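Putative sugar isomerase (Parabacteroides distasonis, PDB 3LMZ) probably acts as a sugar isomerase, using a TIM-barrel domain of the xylose isomerase-like family. Local coordinates at residues A[87-90]-A[91-95]; A[209-212]-A[213-216]. All coordinates share one frame; numbering follows the deposited sequence.

Contacts 1 and 2 are both first turns of helices wrapped round the same mixed sheet of the TIM barrel, and in each a side chain of the preceding residue caps the helix. Contact 1 comes first along the chain, at the start of helix 88-101, which links the parallel neighbours 76-85 and 105-110. Contact 2 follows at the start of helix 212-221, on the path from strand 185-193 through the short strand 202-203 to strand 227-230. Their centres are 36 Å apart and their nearest atoms about 25 Å, on opposite sides of the chain's centre, so the two do not touch, each packing in its own part of the barrel's outer layer. Contact 2 lies beside the second subunit.

Contact 1: residues A[87-90]-A[91-95]; sequences SEEE and IDRAF
Asp-92 N donates to Glu-88 O over 2.8 Å with an N-H...O angle of 168°, the shortest hydrogen bond between 87-90 and 91-95. Ile-91 N to Ser-87 O, Arg-93 N to Glu-89 O and Ala-94 N to Glu-90 O repeat the i to i+4 pattern, evidence of a regular first turn. One residue ahead of it, Ser-87 is the N-cap: its OG accepts from Glu-90 N at 3.1 Å, satisfying an amide that has no carbonyl one turn earlier within the helix.

The side chains divide by chemistry. Asp-92 folds back along the helix, CG beside its own backbone N (chi1 -70°), which brings CG to 3.3 Å from Glu-88 O. That is a contact without a bond, and the carboxylate turns instead to helix 115-125, where OD1 accepts from Tyr-117 OH and pairs with Lys-121 NZ. With an alanine here, the Lys-121 ammonium would probably be left without this charge mate and the Tyr-117 hydroxyl without its acceptor.

On the exposed side, Glu-89 CD lies over one face of the Arg-93 guanidinium, 3.4 Å above its plane, the two flat groups tilted 32° to each other. No N-H points at OE2, which lies well out of the guanidinium plane and is doubtful in place, so the attraction is best read as electrostatic. Glu-90 turns its carboxylate to Lys-86. Ile-91 is on the buried side, CG1 lying 3.4 Å from Ser-87 O while the side chain packs on Met-85, Leu-114 and Tyr-117.

Four acids thus gather at this helix start. The helix dipole, the ammonium groups of Lys-86 and Lys-121 and the Arg-93 guanidinium would probably favour ionised Glu-89, Glu-90 and Asp-92, while Glu-88 OE1, 5.9 Å from Asp-92 OD2, would oppose this.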
loop_
_atom_site.group_PDB
_atom_site.type_symbol
_atom_site.label_atom_id
_atom_site.label_comp_id
_atom_site.label_asym_id
_atom_site.label_seq_id
_atom_site.Cartn_x
_atom_site.Cartn_y
_atom_site.Cartn_z
ATOM N N SER A 87 -36.266 2.283 15.613
ATOM C CA SER A 87 -37.223 2.380 16.704
ATOM C C SER A 87 -36.505 2.695 17.997
ATOM O O SER A 87 -35.276 2.460 18.117
ATOM C CB SER A 87 -37.924 1.023 16.831
ATOM O OG SER A 87 -37.043 0.081 17.402
ATOM N N GLU A 88 -37.260 3.162 18.987
ATOM C CA GLU A 88 -36.671 3.484 20.272
ATOM C C GLU A 88 -36.060 2.214 20.888
ATOM O O GLU A 88 -35.028 2.286 21.561
ATOM C CB GLU A 88 -37.755 4.013 21.239
ATOM C CG GLU A 88 -38.202 5.372 20.875
ATOM C CD GLU A 88 -39.144 5.996 21.926
ATOM O OE1 GLU A 88 -39.458 5.349 22.954
ATOM O OE2 GLU A 88 -39.523 7.149 21.697
ATOM N N GLU A 89 -36.725 1.071 20.713
ATOM C CA GLU A 89 -36.194 -0.196 21.253
ATOM C C GLU A 89 -34.800 -0.509 20.658
ATOM O O GLU A 89 -33.893 -0.947 21.378
ATOM C CB GLU A 89 -37.131 -1.379 20.979
ATOM C CG GLU A 89 -36.686 -2.681 21.648
ATOM C CD GLU A 89 -36.972 -3.918 20.802
ATOM O OE1 GLU A 89 -38.121 -4.432 20.856
ATOM O OE2 GLU A 89 -36.035 -4.370 20.090
ATOM N N GLU A 90 -34.624 -0.310 19.357
ATOM C CA GLU A 90 -33.311 -0.565 18.762
ATOM C C GLU A 90 -32.260 0.362 19.351
ATOM O O GLU A 90 -31.107 -0.024 19.490
ATOM C CB GLU A 90 -33.395 -0.439 17.223
ATOM C CG GLU A 90 -34.144 -1.626 16.603
ATOM C CD GLU A 90 -34.236 -1.569 15.068
ATOM O OE1 GLU A 90 -33.604 -0.696 14.433
ATOM O OE2 GLU A 90 -34.914 -2.469 14.486
ATOM N N ILE A 91 -32.647 1.608 19.595
ATOM C CA ILE A 91 -31.738 2.577 20.186
ATOM C C ILE A 91 -31.368 2.094 21.596
ATOM O O ILE A 91 -30.217 2.124 22.028
ATOM C CB ILE A 91 -32.280 3.973 20.153
ATOM C CG1 ILE A 91 -32.534 4.397 18.706
ATOM C CG2 ILE A 91 -31.279 4.954 20.881
ATOM C CD1 ILE A 91 -33.295 5.701 18.580
ATOM N N ASP A 92 -32.392 1.725 22.366
ATOM C CA ASP A 92 -32.162 1.194 23.724
ATOM C C ASP A 92 -31.172 0.043 23.697
ATOM O O ASP A 92 -30.241 -0.051 24.554
ATOM C CB ASP A 92 -33.461 0.660 24.377
ATOM C CG ASP A 92 -34.458 1.741 24.757
ATOM O OD1 ASP A 92 -34.098 2.919 24.831
ATOM O OD2 ASP A 92 -35.645 1.380 24.987
ATOM N N ARG A 93 -31.403 -0.901 22.792
ATOM C CA ARG A 93 -30.524 -2.061 22.676
ATOM C C ARG A 93 -29.089 -1.688 22.267
ATOM O O ARG A 93 -28.106 -2.262 22.795
ATOM C CB ARG A 93 -31.106 -3.108 21.752
ATOM C CG ARG A 93 -32.279 -3.783 22.414
ATOM C CD ARG A 93 -32.941 -4.773 21.556
ATOM N NE ARG A 93 -34.029 -5.403 22.288
ATOM C CZ ARG A 93 -34.829 -6.330 21.779
ATOM N NH1 ARG A 93 -34.655 -6.742 20.527
ATOM N NH2 ARG A 93 -35.807 -6.840 22.528
ATOM N N ALA A 94 -28.955 -0.703 21.366
ATOM C CA ALA A 94 -27.611 -0.297 20.905
ATOM C C ALA A 94 -26.777 0.377 22.004
ATOM O O ALA A 94 -25.607 0.127 22.114
ATOM C CB ALA A 94 -27.749 0.631 19.686
ATOM N N PHE A 95 -27.426 1.221 22.810
ATOM C CA PHE A 95 -26.714 1.913 23.877
ATOM C C PHE A 95 -26.325 0.876 24.943
ATOM O O PHE A 95 -25.218 0.936 25.466
ATOM C CB PHE A 95 -27.546 3.092 24.423
ATOM C CG PHE A 95 -27.347 4.357 23.685
ATOM C CD1 PHE A 95 -27.976 4.554 22.485
ATOM C CD2 PHE A 95 -26.492 5.330 24.146
ATOM C CE1 PHE A 95 -27.791 5.738 21.786
ATOM C CE2 PHE A 95 -26.299 6.517 23.471
ATOM C CZ PHE A 95 -26.950 6.710 22.256
#

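Contact 2: residues A[209-212]-A[213-216]; sequences KIDF and PALI
Asp-211 OD1 accepts from Ala-214 N at 3.1 Å, with an N-H...O angle of 163°, the capping bond of this turn. The donor comes in from above the carboxylate plane, 63° out of it. CG is anti to the backbone N (chi1 -170°), a torsion that swings the group forward over the turn and sets Asp-211 CG 3.3 Å from Ala-214 CB. The methyl meets both oxygens about equally.

The backbone continues from the same residue. Leu-215 N bonds to Asp-211 O, and Ile-216 N bonds to Phe-212 O at 2.8 Å. Pro-213, which has no N-H to offer, occupies a first-turn position where none is needed.

Below the turn, Phe-212 and Leu-215 run side by side, pointing the same way, and touch at CD1 and CD2 over 4.0 Å. Ile-210 CG2 covers one face of the phenyl ring, 3.5 Å above its centre. Farther out, Asp-192 OD1 accepts from Ile-210 N, tying the residue before the cap to strand 185-193, while Val-253 of helix 240-256 meets Phe-212, Pro-213 and Ile-216. Leu-215 faces Met-188 of strand 185-193 and Val-164. Lys-10 and Leu-256 of the second subunit pack on Asp-211 and Pro-213.

The local motif is an aspartate N-cap. Helix 212-221 lies between the parallel strands 185-193 and 227-230, and that strand-helix-strand connection, together with the family, makes it one of the outer helices of a xylose isomerase-like TIM barrel.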
loop_
_atom_site.group_PDB
_atom_site.type_symbol
_atom_site.label_atom_id
_atom_site.label_comp_id
_atom_site.label_asym_id
_atom_site.label_seq_id
_atom_site.Cartn_x
_atom_site.Cartn_y
_atom_site.Cartn_z
ATOM N N LYS A 209 -10.111 10.236 -6.523
ATOM C CA LYS A 209 -10.192 11.699 -6.580
ATOM C C LYS A 209 -10.005 12.384 -5.236
ATOM O O LYS A 209 -9.862 13.608 -5.206
ATOM C CB LYS A 209 -11.542 12.168 -7.182
ATOM C CG LYS A 209 -11.707 11.816 -8.638
ATOM C CD LYS A 209 -10.659 12.501 -9.451
ATOM N N ILE A 210 -10.027 11.653 -4.125
ATOM C CA ILE A 210 -9.999 12.266 -2.792
ATOM C C ILE A 210 -8.618 12.893 -2.529
ATOM O O ILE A 210 -7.603 12.301 -2.914
ATOM C CB ILE A 210 -10.319 11.243 -1.695
ATOM C CG1 ILE A 210 -11.760 10.774 -1.787
ATOM C CG2 ILE A 210 -9.963 11.845 -0.309
ATOM C CD1 ILE A 210 -12.825 11.741 -1.223
ATOM N N ASP A 211 -8.598 14.124 -2.010
ATOM C CA ASP A 211 -7.334 14.800 -1.746
ATOM C C ASP A 211 -6.865 14.439 -0.330
ATOM O O ASP A 211 -7.177 15.102 0.659
ATOM C CB ASP A 211 -7.548 16.291 -1.867
ATOM C CG ASP A 211 -6.252 17.105 -1.857
ATOM O OD1 ASP A 211 -5.207 16.600 -1.403
ATOM O OD2 ASP A 211 -6.335 18.274 -2.327
ATOM N N PHE A 212 -6.108 13.362 -0.246
ATOM C CA PHE A 212 -5.637 12.917 1.039
ATOM C C PHE A 212 -4.644 13.870 1.725
ATOM O O PHE A 212 -4.743 14.085 2.943
ATOM C CB PHE A 212 -5.134 11.445 0.966
ATOM C CG PHE A 212 -6.263 10.443 0.915
ATOM C CD1 PHE A 212 -7.017 10.190 2.054
ATOM C CD2 PHE A 212 -6.688 9.903 -0.294
ATOM C CE1 PHE A 212 -8.143 9.322 1.967
ATOM C CE2 PHE A 212 -7.758 9.031 -0.359
ATOM C CZ PHE A 212 -8.498 8.779 0.728
ATOM N N PRO A 213 -3.652 14.431 0.969
ATOM C CA PRO A 213 -2.818 15.388 1.603
ATOM C C PRO A 213 -3.604 16.541 2.259
ATOM O O PRO A 213 -3.309 16.947 3.373
ATOM C CB PRO A 213 -1.912 15.838 0.458
ATOM C CG PRO A 213 -1.781 14.681 -0.372
ATOM C CD PRO A 213 -3.155 14.040 -0.355
ATOM N N ALA A 214 -4.602 17.066 1.551
ATOM C CA ALA A 214 -5.407 18.134 2.089
ATOM C C ALA A 214 -6.179 17.709 3.348
ATOM O O ALA A 214 -6.311 18.493 4.309
ATOM C CB ALA A 214 -6.347 18.710 1.001
ATOM N N LEU A 215 -6.673 16.482 3.311
ATOM C CA LEU A 215 -7.407 15.904 4.419
ATOM C C LEU A 215 -6.474 15.810 5.648
ATOM O O LEU A 215 -6.817 16.231 6.758
ATOM C CB LEU A 215 -8.008 14.558 3.991
ATOM C CG LEU A 215 -8.906 13.880 4.992
ATOM C CD1 LEU A 215 -10.257 14.677 5.175
ATOM C CD2 LEU A 215 -9.181 12.366 4.689
ATOM N N ILE A 216 -5.279 15.303 5.429
ATOM C CA ILE A 216 -4.312 15.170 6.520
ATOM C C ILE A 216 -3.914 16.530 7.111
ATOM O O ILE A 216 -3.896 16.707 8.327
ATOM C CB ILE A 216 -3.077 14.456 6.014
ATOM C CG1 ILE A 216 -3.420 12.979 5.808
ATOM C CG2 ILE A 216 -1.840 14.713 6.914
ATOM C CD1 ILE A 216 -3.461 12.178 7.005
#